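Local coordinates for pngf-ii (Elizabethkingia meningoseptica, PDB 4R4X), which probably hydrolyses the amide link between N-glycans and asparagine in glycoproteins, as a peptide:N-glycosidase related to PNGase F, at residues T7-E13 / S143-E147; E84-T88 / K100-T104; T187-F191 / I217-I223; I232-Q238 / T326-I332. All blocks are in the same frame, centred on the assembly; numbering follows the deposited sequence.

In the fold
Contacts 1 and 2 belong to the N-terminal domain, and contact 2 is nested in the chain loop that contact 1 closes. Both are antiparallel strand pairs, contact 1 at the surface and contact 2 partly buried; their centres lie about 18 Å apart. Contacts 3 and 4 belong to the PNGase F-like part; the centres of contacts 1 and 4 are about 42 Å apart. Contact 3 is buried and has no backbone ladder: side chains of two different sheets meet, mostly apolar, with one lysine bond. Contact 4, partly buried, is a long ladder with a mostly apolar face and a more charged one. Strand 186-196 of contact 3 and both strands of contact 4 share one four-stranded sheet.

Contact 1: residues T7-E13 / S143-E147; sequences TYQNSFE and SSVVE
S143 meets the end of the other strand through its carbonyl. E13 N donates to S143 O (3.0 Å), and the bond is nearly straight at 175°. S143 CB lies 3.7 Å from CE1 of the F12 ring, while S143 OG turns back to N141 O. S144 comes to the same ring differently. Its OG sits at the ring edge, in the ring plane, 3.5 Å from F12 CD1. V145 pairs with S11 by two backbone bonds, S11 N to V145 O and V145 N to S11 O. A water within hydrogen-bonding distance of V145 O and N10 OD1 probably links them. V146 CG1, anti to the backbone N (chi1 -179°), packs 3.8 Å from Y8 CB. Both V146 methyls lie against the N10 amide, CG2 3.5 Å from N10 OD1, and the two side chains run side by side. E147 pairs with Q9 by two bonds, Q9 N to E147 O (2.8 Å) and E147 N to Q9 O. The ladder continues beyond it, T7 bonding to T149. S143 and S144 form a classic beta bulge against strand 134-140. Toward strand 3-12, hydrogen-bonded and non-hydrogen-bonded pairs alternate, an antiparallel ladder of the N-terminal domain.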
loop_
_atom_site.group_PDB
_atom_site.type_symbol
_atom_site.label_atom_id
_atom_site.label_comp_id
_atom_site.label_asym_id
_atom_site.label_seq_id
_atom_site.Cartn_x
_atom_site.Cartn_y
_atom_site.Cartn_z
ATOM N N THR A 7 10.022 26.411 -29.781
ATOM C CA THR A 7 8.760 25.971 -29.270
ATOM C C THR A 7 8.194 24.917 -30.179
ATOM O O THR A 7 8.232 25.070 -31.389
ATOM C CB THR A 7 7.766 27.145 -29.200
ATOM O OG1 THR A 7 8.367 28.200 -28.435
ATOM C CG2 THR A 7 6.446 26.685 -28.570
ATOM N N TYR A 8 7.688 23.844 -29.589
ATOM C CA TYR A 8 7.289 22.663 -30.351
ATOM C C TYR A 8 5.811 22.363 -30.227
ATOM O O TYR A 8 5.150 22.773 -29.265
ATOM C CB TYR A 8 8.056 21.425 -29.878
ATOM C CG TYR A 8 9.549 21.482 -30.109
ATOM C CD1 TYR A 8 10.391 22.007 -29.151
ATOM C CD2 TYR A 8 10.115 20.993 -31.281
ATOM C CE1 TYR A 8 11.767 22.058 -29.344
ATOM C CE2 TYR A 8 11.489 21.048 -31.494
ATOM C CZ TYR A 8 12.314 21.570 -30.526
ATOM O OH TYR A 8 13.682 21.629 -30.715
ATOM N N GLN A 9 5.327 21.592 -31.187
ATOM C CA GLN A 9 3.922 21.195 -31.266
ATOM C C GLN A 9 3.787 19.699 -31.540
ATOM O O GLN A 9 4.387 19.187 -32.495
ATOM C CB GLN A 9 3.238 21.988 -32.381
ATOM C CG GLN A 9 1.758 21.705 -32.536
ATOM C CD GLN A 9 1.136 22.531 -33.650
ATOM O OE1 GLN A 9 0.404 23.485 -33.385
ATOM N NE2 GLN A 9 1.443 22.190 -34.886
ATOM N N ASN A 10 2.988 19.017 -30.717
ATOM C CA ASN A 10 2.706 17.582 -30.837
ATOM C C ASN A 10 1.479 17.286 -31.693
ATOM O O ASN A 10 0.472 17.978 -31.588
ATOM C CB ASN A 10 2.484 16.957 -29.458
ATOM C CG ASN A 10 3.767 16.877 -28.650
ATOM O OD1 ASN A 10 4.163 15.811 -28.185
ATOM N ND2 ASN A 10 4.447 17.989 -28.536
ATOM N N SER A 11 1.594 16.243 -32.515
ATOM C CA SER A 11 0.548 15.786 -33.425
ATOM C C SER A 11 0.473 14.282 -33.345
ATOM O O SER A 11 1.473 13.621 -33.090
ATOM C CB SER A 11 0.907 16.153 -34.867
ATOM O OG SER A 11 0.540 17.484 -35.158
ATOM N N PHE A 12 -0.718 13.738 -33.564
ATOM C CA PHE A 12 -0.879 12.308 -33.797
ATOM C C PHE A 12 -1.605 12.137 -35.131
ATOM O O PHE A 12 -2.711 12.640 -35.301
ATOM C CB PHE A 12 -1.652 11.640 -32.655
ATOM C CG PHE A 12 -1.700 10.141 -32.762
ATOM C CD1 PHE A 12 -0.567 9.377 -32.503
ATOM C CD2 PHE A 12 -2.874 9.489 -33.132
ATOM C CE1 PHE A 12 -0.603 7.993 -32.610
ATOM C CE2 PHE A 12 -2.915 8.107 -33.241
ATOM C CZ PHE A 12 -1.777 7.358 -32.982
ATOM N N GLU A 13 -0.947 11.473 -36.083
ATOM C CA GLU A 13 -1.531 11.157 -37.393
ATOM C C GLU A 13 -2.276 12.344 -37.987
ATOM O O GLU A 13 -3.420 12.222 -38.401
ATOM C CB GLU A 13 -2.448 9.929 -37.285
ATOM C CG GLU A 13 -1.685 8.630 -37.045
ATOM C CD GLU A 13 -2.578 7.431 -36.759
ATOM O OE1 GLU A 13 -3.818 7.596 -36.704
ATOM O OE2 GLU A 13 -2.033 6.315 -36.584
ATOM N N SER A 143 3.791 7.898 -36.544
ATOM C CA SER A 143 2.485 8.410 -36.110
ATOM C C SER A 143 2.552 9.625 -35.193
ATOM O O SER A 143 1.801 10.580 -35.375
ATOM C CB SER A 143 1.715 7.304 -35.390
ATOM O OG SER A 143 1.724 6.120 -36.156
ATOM N N SER A 144 3.417 9.562 -34.183
ATOM C CA SER A 144 3.527 10.625 -33.193
ATOM C C SER A 144 4.650 11.587 -33.576
ATOM O O SER A 144 5.827 11.204 -33.634
ATOM C CB SER A 144 3.786 10.032 -31.823
ATOM O OG SER A 144 2.735 9.144 -31.476
ATOM N N VAL A 145 4.267 12.831 -33.826
ATOM C CA VAL A 145 5.157 13.835 -34.384
ATOM C C VAL A 145 5.318 14.955 -33.365
ATOM O O VAL A 145 4.345 15.354 -32.735
ATOM C CB VAL A 145 4.557 14.437 -35.676
ATOM C CG1 VAL A 145 5.457 15.525 -36.255
ATOM C CG2 VAL A 145 4.287 13.351 -36.714
ATOM N N VAL A 146 6.536 15.457 -33.206
ATOM C CA VAL A 146 6.785 16.674 -32.434
ATOM C C VAL A 146 7.562 17.576 -33.388
ATOM O O VAL A 146 8.618 17.174 -33.864
ATOM C CB VAL A 146 7.616 16.391 -31.153
ATOM C CG1 VAL A 146 7.833 17.670 -30.345
ATOM C CG2 VAL A 146 6.935 15.347 -30.285
ATOM N N GLU A 147 7.033 18.760 -33.697
ATOM C CA GLU A 147 7.672 19.650 -34.664
ATOM C C GLU A 147 7.759 21.095 -34.153
ATOM O O GLU A 147 6.835 21.600 -33.534
ATOM C CB GLU A 147 6.934 19.571 -36.016
ATOM C CG GLU A 147 7.430 20.545 -37.078
ATOM C CD GLU A 147 6.977 20.178 -38.501
ATOM O OE1 GLU A 147 6.095 19.298 -38.656
ATOM O OE2 GLU A 147 7.510 20.764 -39.460
HETATM O O HOH W 1 3.483 13.738 -30.369
#

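Contact 2: residues E84-T88 / K100-T104; sequences EFKPT and KKAVT
E84 joins T104 through its backbone. T104 OG1 donates to E84 O at 2.6 Å, a short bond, with the donor tilted from the carbonyl plane. The T104 torsion (chi1 -168°) sets this hydroxyl anti to its own N and turns CG2 to the F85 ring. F85 then lays one ring face over T104. T104 CB stands 3.8 Å from the ring centroid, a CH-pi contact, and T104 CG2 is 3.4 Å from F85 CE1. The same ring meets the A102 methyl, with F85 CD1 4.0 Å from A102 CB. K86 pairs with V103 by two backbone bonds. K86 N to V103 O (2.7 Å) is nearly straight, and V103 N returns to K86 O. P87 stands opposite A102 in a non-hydrogen-bonded pair. T88 uses its hydroxyl: OG1 donates to K101 O (2.9 Å) from above the carbonyl plane, beside a weak T88 N bond to the same oxygen. T88 CG2 touches V103 CG2 at 3.8 Å. Two waters link T88 O to K100 NZ, and a third bridges T88 N and K101 O. K101 NZ forms salt bridges with E112 and E90. The pair forms part of the beta hairpin of strands 86-94 and 97-106. Strand 109-116 flanks strand 97-106 on its other edge, where V113 also touches F85.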
loop_
_atom_site.group_PDB
_atom_site.type_symbol
_atom_site.label_atom_id
_atom_site.label_comp_id
_atom_site.label_asym_id
_atom_site.label_seq_id
_atom_site.Cartn_x
_atom_site.Cartn_y
_atom_site.Cartn_z
ATOM N N GLU A 84 22.636 5.720 -30.883
ATOM C CA GLU A 84 23.047 5.159 -32.171
ATOM C C GLU A 84 22.085 5.594 -33.258
ATOM O O GLU A 84 20.923 5.202 -33.236
ATOM C CB GLU A 84 23.002 3.636 -32.121
ATOM C CG GLU A 84 24.149 2.987 -31.383
ATOM C CD GLU A 84 24.159 1.475 -31.581
ATOM O OE1 GLU A 84 23.324 0.776 -30.965
ATOM O OE2 GLU A 84 24.998 0.987 -32.367
ATOM N N PHE A 85 22.580 6.377 -34.211
ATOM C CA PHE A 85 21.788 6.842 -35.349
ATOM C C PHE A 85 22.280 6.286 -36.685
ATOM O O PHE A 85 23.485 6.124 -36.889
ATOM C CB PHE A 85 21.774 8.372 -35.384
ATOM C CG PHE A 85 20.828 8.965 -34.393
ATOM C CD1 PHE A 85 19.477 9.077 -34.690
ATOM C CD2 PHE A 85 21.273 9.369 -33.142
ATOM C CE1 PHE A 85 18.589 9.595 -33.758
ATOM C CE2 PHE A 85 20.387 9.883 -32.207
ATOM C CZ PHE A 85 19.050 9.993 -32.513
ATOM N N LYS A 86 21.339 5.969 -37.567
ATOM C CA LYS A 86 21.647 5.609 -38.948
ATOM C C LYS A 86 21.383 6.838 -39.826
ATOM O O LYS A 86 20.331 7.479 -39.690
ATOM C CB LYS A 86 20.760 4.453 -39.433
ATOM C CG LYS A 86 20.761 3.189 -38.574
ATOM C CD LYS A 86 21.963 2.284 -38.841
ATOM C CE LYS A 86 23.151 2.583 -37.929
ATOM N NZ LYS A 86 22.871 2.282 -36.494
ATOM N N PRO A 87 22.330 7.172 -40.724
ATOM C CA PRO A 87 22.119 8.313 -41.610
ATOM C C PRO A 87 21.117 7.985 -42.720
ATOM O O PRO A 87 20.894 6.808 -43.038
ATOM C CB PRO A 87 23.534 8.591 -42.175
ATOM C CG PRO A 87 24.246 7.276 -42.107
ATOM C CD PRO A 87 23.637 6.510 -40.956
ATOM N N THR A 88 20.469 9.014 -43.251
ATOM C CA THR A 88 19.701 8.899 -44.480
ATOM C C THR A 88 20.107 10.041 -45.410
ATOM O O THR A 88 20.804 10.975 -45.009
ATOM C CB THR A 88 18.167 8.996 -44.274
ATOM O OG1 THR A 88 17.770 10.372 -44.135
ATOM C CG2 THR A 88 17.713 8.186 -43.066
ATOM N N LYS A 100 18.529 17.606 -41.976
ATOM C CA LYS A 100 18.863 16.248 -42.388
ATOM C C LYS A 100 18.087 15.314 -41.486
ATOM O O LYS A 100 17.801 15.630 -40.337
ATOM C CB LYS A 100 20.354 15.969 -42.209
ATOM C CG LYS A 100 21.250 16.702 -43.188
ATOM C CD LYS A 100 22.734 16.588 -42.858
ATOM C CE LYS A 100 23.271 15.165 -42.929
ATOM N NZ LYS A 100 22.992 14.482 -44.230
ATOM N N LYS A 101 17.714 14.168 -42.018
ATOM C CA LYS A 101 17.056 13.167 -41.249
ATOM C C LYS A 101 17.998 12.042 -40.908
ATOM O O LYS A 101 18.782 11.592 -41.752
ATOM C CB LYS A 101 15.876 12.600 -42.017
ATOM C CG LYS A 101 14.969 11.767 -41.139
ATOM C CD LYS A 101 13.883 11.078 -41.962
ATOM C CE LYS A 101 14.210 9.625 -42.226
ATOM N NZ LYS A 101 13.068 8.928 -42.859
ATOM N N ALA A 102 17.890 11.570 -39.669
ATOM C CA ALA A 102 18.568 10.355 -39.220
ATOM C C ALA A 102 17.550 9.533 -38.468
ATOM O O ALA A 102 16.501 10.058 -38.048
ATOM C CB ALA A 102 19.733 10.688 -38.327
ATOM N N VAL A 103 17.856 8.249 -38.300
ATOM C CA VAL A 103 16.919 7.307 -37.698
ATOM C C VAL A 103 17.590 6.556 -36.562
ATOM O O VAL A 103 18.757 6.166 -36.669
ATOM C CB VAL A 103 16.410 6.272 -38.716
ATOM C CG1 VAL A 103 15.337 5.382 -38.086
ATOM C CG2 VAL A 103 15.848 6.950 -39.947
ATOM N N THR A 104 16.852 6.383 -35.465
ATOM C CA THR A 104 17.303 5.547 -34.357
ATOM C C THR A 104 16.194 4.621 -33.900
ATOM O O THR A 104 15.019 4.797 -34.259
ATOM C CB THR A 104 17.841 6.358 -33.162
ATOM O OG1 THR A 104 18.504 5.474 -32.250
ATOM C CG2 THR A 104 16.723 7.133 -32.415
HETATM O O HOH W 2 20.322 13.751 -44.934
HETATM O O HOH W 3 21.457 11.673 -41.854
HETATM O O HOH W 4 23.526 11.786 -43.684
#

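Contact 3: residues T187-F191 / I217-I223; sequences TIPVF and ILKKVKI
The F191 ring lies between V190 CG1 and I217 CD1, which cover opposite faces. I217 CD1 stands 3.7 Å from the ring centroid and only 8° off the normal, a CH-pi contact over the centre of the face. F191 and I217 point from opposite strands toward each other and overlap alongside. I217 CG1 also reaches F191 CZ, at 3.7 Å. K219 overlaps F191 in the same opposed way, with CG 4.0 Å from F191 CE1. Its chain crosses V190 obliquely, K219 CG lying 4.0 Å from V190 CG1. A bend at chi3 (51°) then brings the amine to the backbone. K219 NZ donates to V190 O at 2.8 Å and lies in the carbonyl plane. This is the one hydrogen bond across the contact. Midway, V190 CG1 is 4.4 Å from V221 CG1. Toward I223 the meeting is looser and mainly apolar, with I188 CG2 4.2 Å from I223 CD1. V190 and F191 form a classic beta bulge opposite L362 of strand 358-367. The strand axes stay 8.3 Å apart, too far for backbone pairing. Such face-to-face packing of two antiparallel sheets is that of a beta sandwich, consistent with the PNGase F fold.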
loop_
_atom_site.group_PDB
_atom_site.type_symbol
_atom_site.label_atom_id
_atom_site.label_comp_id
_atom_site.label_asym_id
_atom_site.label_seq_id
_atom_site.Cartn_x
_atom_site.Cartn_y
_atom_site.Cartn_z
ATOM N N THR A 187 3.292 8.566 2.517
ATOM C CA THR A 187 3.670 7.401 3.321
ATOM C C THR A 187 3.615 7.815 4.768
ATOM O O THR A 187 4.148 8.872 5.133
ATOM C CB THR A 187 5.081 6.896 2.960
ATOM O OG1 THR A 187 5.064 6.462 1.609
ATOM C CG2 THR A 187 5.497 5.717 3.828
ATOM N N ILE A 188 2.929 7.009 5.566
ATOM C CA ILE A 188 2.913 7.141 7.005
ATOM C C ILE A 188 3.742 6.020 7.638
ATOM O O ILE A 188 3.254 4.888 7.772
ATOM C CB ILE A 188 1.484 7.067 7.551
ATOM C CG1 ILE A 188 0.562 8.072 6.836
ATOM C CG2 ILE A 188 1.485 7.279 9.063
ATOM C CD1 ILE A 188 0.852 9.518 7.169
ATOM N N PRO A 189 4.980 6.337 8.077
ATOM C CA PRO A 189 5.814 5.318 8.708
ATOM C C PRO A 189 5.265 4.937 10.065
ATOM O O PRO A 189 4.792 5.812 10.809
ATOM C CB PRO A 189 7.192 5.995 8.846
ATOM C CG PRO A 189 7.058 7.375 8.300
ATOM C CD PRO A 189 5.604 7.674 8.106
ATOM N N VAL A 190 5.298 3.646 10.380
ATOM C CA VAL A 190 4.882 3.177 11.689
ATOM C C VAL A 190 6.028 2.448 12.382
ATOM O O VAL A 190 6.505 2.927 13.407
ATOM C CB VAL A 190 3.634 2.269 11.607
ATOM C CG1 VAL A 190 3.147 1.915 12.997
ATOM C CG2 VAL A 190 2.534 2.962 10.834
ATOM N N PHE A 191 6.453 1.301 11.838
ATOM C CA PHE A 191 7.549 0.503 12.434
ATOM C C PHE A 191 8.615 0.203 11.406
ATOM O O PHE A 191 8.320 -0.016 10.216
ATOM C CB PHE A 191 7.070 -0.825 13.057
ATOM C CG PHE A 191 6.031 -0.675 14.134
ATOM C CD1 PHE A 191 6.270 0.071 15.273
ATOM C CD2 PHE A 191 4.811 -1.326 14.024
ATOM C CE1 PHE A 191 5.313 0.195 16.255
ATOM C CE2 PHE A 191 3.836 -1.179 14.983
ATOM C CZ PHE A 191 4.091 -0.425 16.119
ATOM N N ILE A 217 3.246 -4.691 19.754
ATOM C CA ILE A 217 3.881 -3.380 19.705
ATOM C C ILE A 217 2.867 -2.327 19.227
ATOM O O ILE A 217 2.092 -2.569 18.282
ATOM C CB ILE A 217 5.161 -3.364 18.831
ATOM C CG1 ILE A 217 4.874 -3.790 17.390
ATOM C CG2 ILE A 217 6.220 -4.288 19.434
ATOM C CD1 ILE A 217 6.107 -3.849 16.511
ATOM N N LEU A 218 2.910 -1.146 19.836
ATOM C CA LEU A 218 1.864 -0.135 19.630
ATOM C C LEU A 218 2.460 1.269 19.620
ATOM O O LEU A 218 3.360 1.548 20.392
ATOM C CB LEU A 218 0.862 -0.226 20.781
ATOM C CG LEU A 218 -0.449 0.530 20.586
ATOM C CD1 LEU A 218 -1.328 -0.245 19.636
ATOM C CD2 LEU A 218 -1.220 0.724 21.888
ATOM N N LYS A 219 1.956 2.149 18.765
ATOM C CA LYS A 219 2.327 3.556 18.853
ATOM C C LYS A 219 1.178 4.452 18.434
ATOM O O LYS A 219 0.164 3.982 17.895
ATOM C CB LYS A 219 3.579 3.866 18.032
ATOM C CG LYS A 219 3.447 3.694 16.545
ATOM C CD LYS A 219 4.509 4.474 15.746
ATOM C CE LYS A 219 5.922 4.235 16.216
ATOM N NZ LYS A 219 6.920 4.935 15.363
ATOM N N LYS A 220 1.340 5.739 18.708
ATOM C CA LYS A 220 0.398 6.745 18.242
ATOM C C LYS A 220 0.945 7.329 16.950
ATOM O O LYS A 220 2.151 7.644 16.858
ATOM C CB LYS A 220 0.223 7.863 19.270
ATOM C CG LYS A 220 -0.497 7.470 20.540
ATOM C CD LYS A 220 -0.905 8.677 21.392
ATOM C CE LYS A 220 0.300 9.544 21.742
ATOM N NZ LYS A 220 0.121 10.337 23.000
ATOM N N VAL A 221 0.095 7.435 15.935
ATOM C CA VAL A 221 0.487 8.057 14.680
ATOM C C VAL A 221 -0.584 9.048 14.215
ATOM O O VAL A 221 -1.782 8.786 14.339
ATOM C CB VAL A 221 0.788 7.028 13.554
ATOM C CG1 VAL A 221 1.836 6.038 14.003
ATOM C CG2 VAL A 221 -0.450 6.274 13.130
ATOM N N LYS A 222 -0.144 10.189 13.690
ATOM C CA LYS A 222 -1.071 11.194 13.222
ATOM C C LYS A 222 -1.408 10.970 11.740
ATOM O O LYS A 222 -0.537 10.901 10.908
ATOM C CB LYS A 222 -0.520 12.607 13.465
ATOM C CG LYS A 222 -1.470 13.706 12.981
ATOM C CD LYS A 222 -2.909 13.503 13.471
ATOM C CE LYS A 222 -3.802 14.716 13.215
ATOM N NZ LYS A 222 -4.114 14.874 11.766
ATOM N N ILE A 223 -2.690 10.814 11.443
ATOM C CA ILE A 223 -3.174 10.608 10.087
ATOM C C ILE A 223 -3.788 11.901 9.594
ATOM O O ILE A 223 -4.672 12.450 10.259
ATOM C CB ILE A 223 -4.275 9.530 10.049
ATOM C CG1 ILE A 223 -3.793 8.255 10.752
ATOM C CG2 ILE A 223 -4.729 9.256 8.611
ATOM C CD1 ILE A 223 -2.574 7.630 10.100
#

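Contact 4: residues I232-Q238 / T326-I332; sequences IFVELKQ and TPYRQDI
F233 to Q238 pair residue by residue with D331 to T326, and backbone hydrogen bonds carry the pairing. V234 with Q330, L236 with Y328 and Q238 with T326 each exchange two bonds. L236 N to Y328 O (2.8 Å) is nearly straight at 174°. I332 N extends the ladder past the strand end by donating to I232 O at 2.7 Å.

One side-chain hydrogen bond crosses the pair. T326 OG1 donates to Q238 OE1 at 2.8 Å, close to the C=O direction. Q238 reaches it by a turn at chi2 (-86°), with its side chain beside that of T326. Its NE2 binds H358.

Most apolar contacts lie on the L236 and Y328 face. Their side chains run side by side, with L236 CD2 3.5 Å from Y328 CD1. I332 crosses I232 at about a right angle, its CG1 3.8 Å from I232 CG2, and its CG2 meets V234 CG1. Y328 OH donates to F303 O, and M300 covers this face.

On the other face K237 CD touches P327 CB. The D331 carboxylate is stacked on the F233 ring, planes 23° apart, and D331 CA sits over that ring; OD1 is hydrogen-bonded to T333 OG1. R329 passes F233 at about a right angle, NE 3.7 Å from F233 CB, while NH2 bonds to S365. E235 OE2 is 4.5 Å from R329 NE, beyond a salt bridge and well out of the guanidinium plane.

The chemistry is thus two-sided: a mostly buried apolar face holding the T326-Q238 bond, and a more exposed face of charged groups with F233 and P327, where charge interactions are probably modest.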
loop_
_atom_site.group_PDB
_atom_site.type_symbol
_atom_site.label_atom_id
_atom_site.label_comp_id
_atom_site.label_asym_id
_atom_site.label_seq_id
_atom_site.Cartn_x
_atom_site.Cartn_y
_atom_site.Cartn_z
ATOM N N ILE A 232 -6.280 3.950 0.405
ATOM C CA ILE A 232 -5.416 3.722 1.562
ATOM C C ILE A 232 -5.005 2.257 1.623
ATOM O O ILE A 232 -5.851 1.354 1.510
ATOM C CB ILE A 232 -6.114 4.042 2.893
ATOM C CG1 ILE A 232 -6.883 5.361 2.859
ATOM C CG2 ILE A 232 -5.080 4.085 4.002
ATOM C CD1 ILE A 232 -7.873 5.504 3.996
ATOM N N PHE A 233 -3.712 2.033 1.810
ATOM C CA PHE A 233 -3.157 0.703 1.888
ATOM C C PHE A 233 -2.250 0.614 3.122
ATOM O O PHE A 233 -1.684 1.622 3.578
ATOM C CB PHE A 233 -2.295 0.382 0.653
ATOM C CG PHE A 233 -3.067 0.166 -0.614
ATOM C CD1 PHE A 233 -3.616 1.219 -1.290
ATOM C CD2 PHE A 233 -3.185 -1.120 -1.161
ATOM C CE1 PHE A 233 -4.317 1.012 -2.470
ATOM C CE2 PHE A 233 -3.892 -1.337 -2.344
ATOM C CZ PHE A 233 -4.467 -0.262 -2.988
ATOM N N VAL A 234 -2.126 -0.601 3.655
ATOM C CA VAL A 234 -1.227 -0.877 4.748
ATOM C C VAL A 234 -0.282 -1.951 4.286
ATOM O O VAL A 234 -0.731 -2.939 3.697
ATOM C CB VAL A 234 -1.976 -1.301 6.026
ATOM C CG1 VAL A 234 -2.896 -2.501 5.787
ATOM C CG2 VAL A 234 -0.994 -1.587 7.146
ATOM N N GLU A 235 1.014 -1.743 4.534
ATOM C CA GLU A 235 2.059 -2.690 4.113
ATOM C C GLU A 235 2.985 -3.116 5.246
ATOM O O GLU A 235 3.592 -2.288 5.930
ATOM C CB GLU A 235 2.895 -2.127 2.970
ATOM C CG GLU A 235 3.864 -3.159 2.360
ATOM C CD GLU A 235 4.518 -2.646 1.077
ATOM O OE1 GLU A 235 4.636 -3.408 0.103
ATOM O OE2 GLU A 235 4.930 -1.469 1.042
ATOM N N LEU A 236 3.097 -4.431 5.421
ATOM C CA LEU A 236 3.921 -5.027 6.454
ATOM C C LEU A 236 4.936 -5.954 5.799
ATOM O O LEU A 236 4.601 -6.674 4.831
ATOM C CB LEU A 236 3.041 -5.818 7.434
ATOM C CG LEU A 236 3.835 -6.433 8.605
ATOM C CD1 LEU A 236 3.143 -6.239 9.936
ATOM C CD2 LEU A 236 4.120 -7.891 8.366
ATOM N N LYS A 237 6.163 -5.935 6.315
ATOM C CA LYS A 237 7.205 -6.863 5.883
ATOM C C LYS A 237 7.652 -7.617 7.119
ATOM O O LYS A 237 7.752 -7.040 8.188
ATOM C CB LYS A 237 8.402 -6.121 5.268
ATOM C CG LYS A 237 8.111 -5.159 4.140
ATOM C CD LYS A 237 7.522 -5.825 2.905
ATOM C CE LYS A 237 7.286 -4.792 1.793
ATOM N NZ LYS A 237 8.575 -4.220 1.297
ATOM N N GLN A 238 7.883 -8.911 7.001
ATOM C CA GLN A 238 8.137 -9.761 8.171
ATOM C C GLN A 238 9.225 -10.783 7.876
ATOM O O GLN A 238 9.357 -11.231 6.755
ATOM C CB GLN A 238 6.846 -10.495 8.563
ATOM C CG GLN A 238 6.959 -11.570 9.632
ATOM C CD GLN A 238 7.342 -12.948 9.105
ATOM O OE1 GLN A 238 7.101 -13.283 7.951
ATOM N NE2 GLN A 238 7.921 -13.761 9.964
ATOM N N THR A 326 8.644 -11.899 4.115
ATOM C CA THR A 326 7.278 -12.000 3.668
ATOM C C THR A 326 6.670 -10.625 3.622
ATOM O O THR A 326 6.692 -9.933 4.631
ATOM C CB THR A 326 6.386 -12.791 4.616
ATOM O OG1 THR A 326 7.133 -13.855 5.206
ATOM C CG2 THR A 326 5.167 -13.310 3.859
ATOM N N PRO A 327 6.138 -10.227 2.455
ATOM C CA PRO A 327 5.403 -8.989 2.353
ATOM C C PRO A 327 3.897 -9.229 2.387
ATOM O O PRO A 327 3.414 -10.221 1.825
ATOM C CB PRO A 327 5.801 -8.485 0.988
ATOM C CG PRO A 327 5.953 -9.747 0.173
ATOM C CD PRO A 327 6.330 -10.841 1.131
ATOM N N TYR A 328 3.195 -8.312 3.044
ATOM C CA TYR A 328 1.746 -8.317 3.121
ATOM C C TYR A 328 1.244 -6.897 2.893
ATOM O O TYR A 328 1.650 -5.969 3.598
ATOM C CB TYR A 328 1.266 -8.765 4.493
ATOM C CG TYR A 328 1.852 -10.040 5.072
ATOM C CD1 TYR A 328 3.061 -10.019 5.754
ATOM C CD2 TYR A 328 1.157 -11.254 5.000
ATOM C CE1 TYR A 328 3.572 -11.163 6.349
ATOM C CE2 TYR A 328 1.674 -12.410 5.576
ATOM C CZ TYR A 328 2.881 -12.353 6.249
ATOM O OH TYR A 328 3.408 -13.472 6.861
ATOM N N ARG A 329 0.340 -6.722 1.943
ATOM C CA ARG A 329 -0.219 -5.407 1.709
ATOM C C ARG A 329 -1.707 -5.527 1.440
ATOM O O ARG A 329 -2.137 -6.281 0.549
ATOM C CB ARG A 329 0.490 -4.702 0.545
ATOM C CG ARG A 329 0.142 -3.211 0.404
ATOM C CD ARG A 329 0.917 -2.538 -0.731
ATOM N NE ARG A 329 0.844 -1.066 -0.697
ATOM C CZ ARG A 329 1.151 -0.259 -1.715
ATOM N NH1 ARG A 329 1.523 -0.755 -2.892
ATOM N NH2 ARG A 329 1.066 1.071 -1.578
ATOM N N GLN A 330 -2.479 -4.758 2.200
ATOM C CA GLN A 330 -3.930 -4.760 2.091
ATOM C C GLN A 330 -4.498 -3.351 1.824
ATOM O O GLN A 330 -4.079 -2.357 2.439
ATOM C CB GLN A 330 -4.539 -5.280 3.380
ATOM C CG GLN A 330 -6.071 -5.362 3.315
ATOM C CD GLN A 330 -6.676 -6.355 4.267
ATOM O OE1 GLN A 330 -7.717 -6.103 4.921
ATOM N NE2 GLN A 330 -6.069 -7.476 4.359
ATOM N N ASP A 331 -5.451 -3.301 0.915
ATOM C CA ASP A 331 -6.266 -2.110 0.629
ATOM C C ASP A 331 -7.227 -1.949 1.798
ATOM O O ASP A 331 -7.975 -2.864 2.114
ATOM C CB ASP A 331 -6.997 -2.368 -0.669
ATOM C CG ASP A 331 -7.876 -1.201 -1.140
ATOM O OD1 ASP A 331 -8.138 -0.242 -0.369
ATOM O OD2 ASP A 331 -8.321 -1.292 -2.306
ATOM N N ILE A 332 -7.186 -0.806 2.463
ATOM C CA ILE A 332 -8.072 -0.545 3.594
ATOM C C ILE A 332 -8.907 0.737 3.383
ATOM O O ILE A 332 -9.311 1.384 4.355
ATOM C CB ILE A 332 -7.275 -0.443 4.916
ATOM C CG1 ILE A 332 -6.080 0.494 4.782
ATOM C CG2 ILE A 332 -6.794 -1.812 5.368
ATOM C CD1 ILE A 332 -5.459 0.816 6.137
#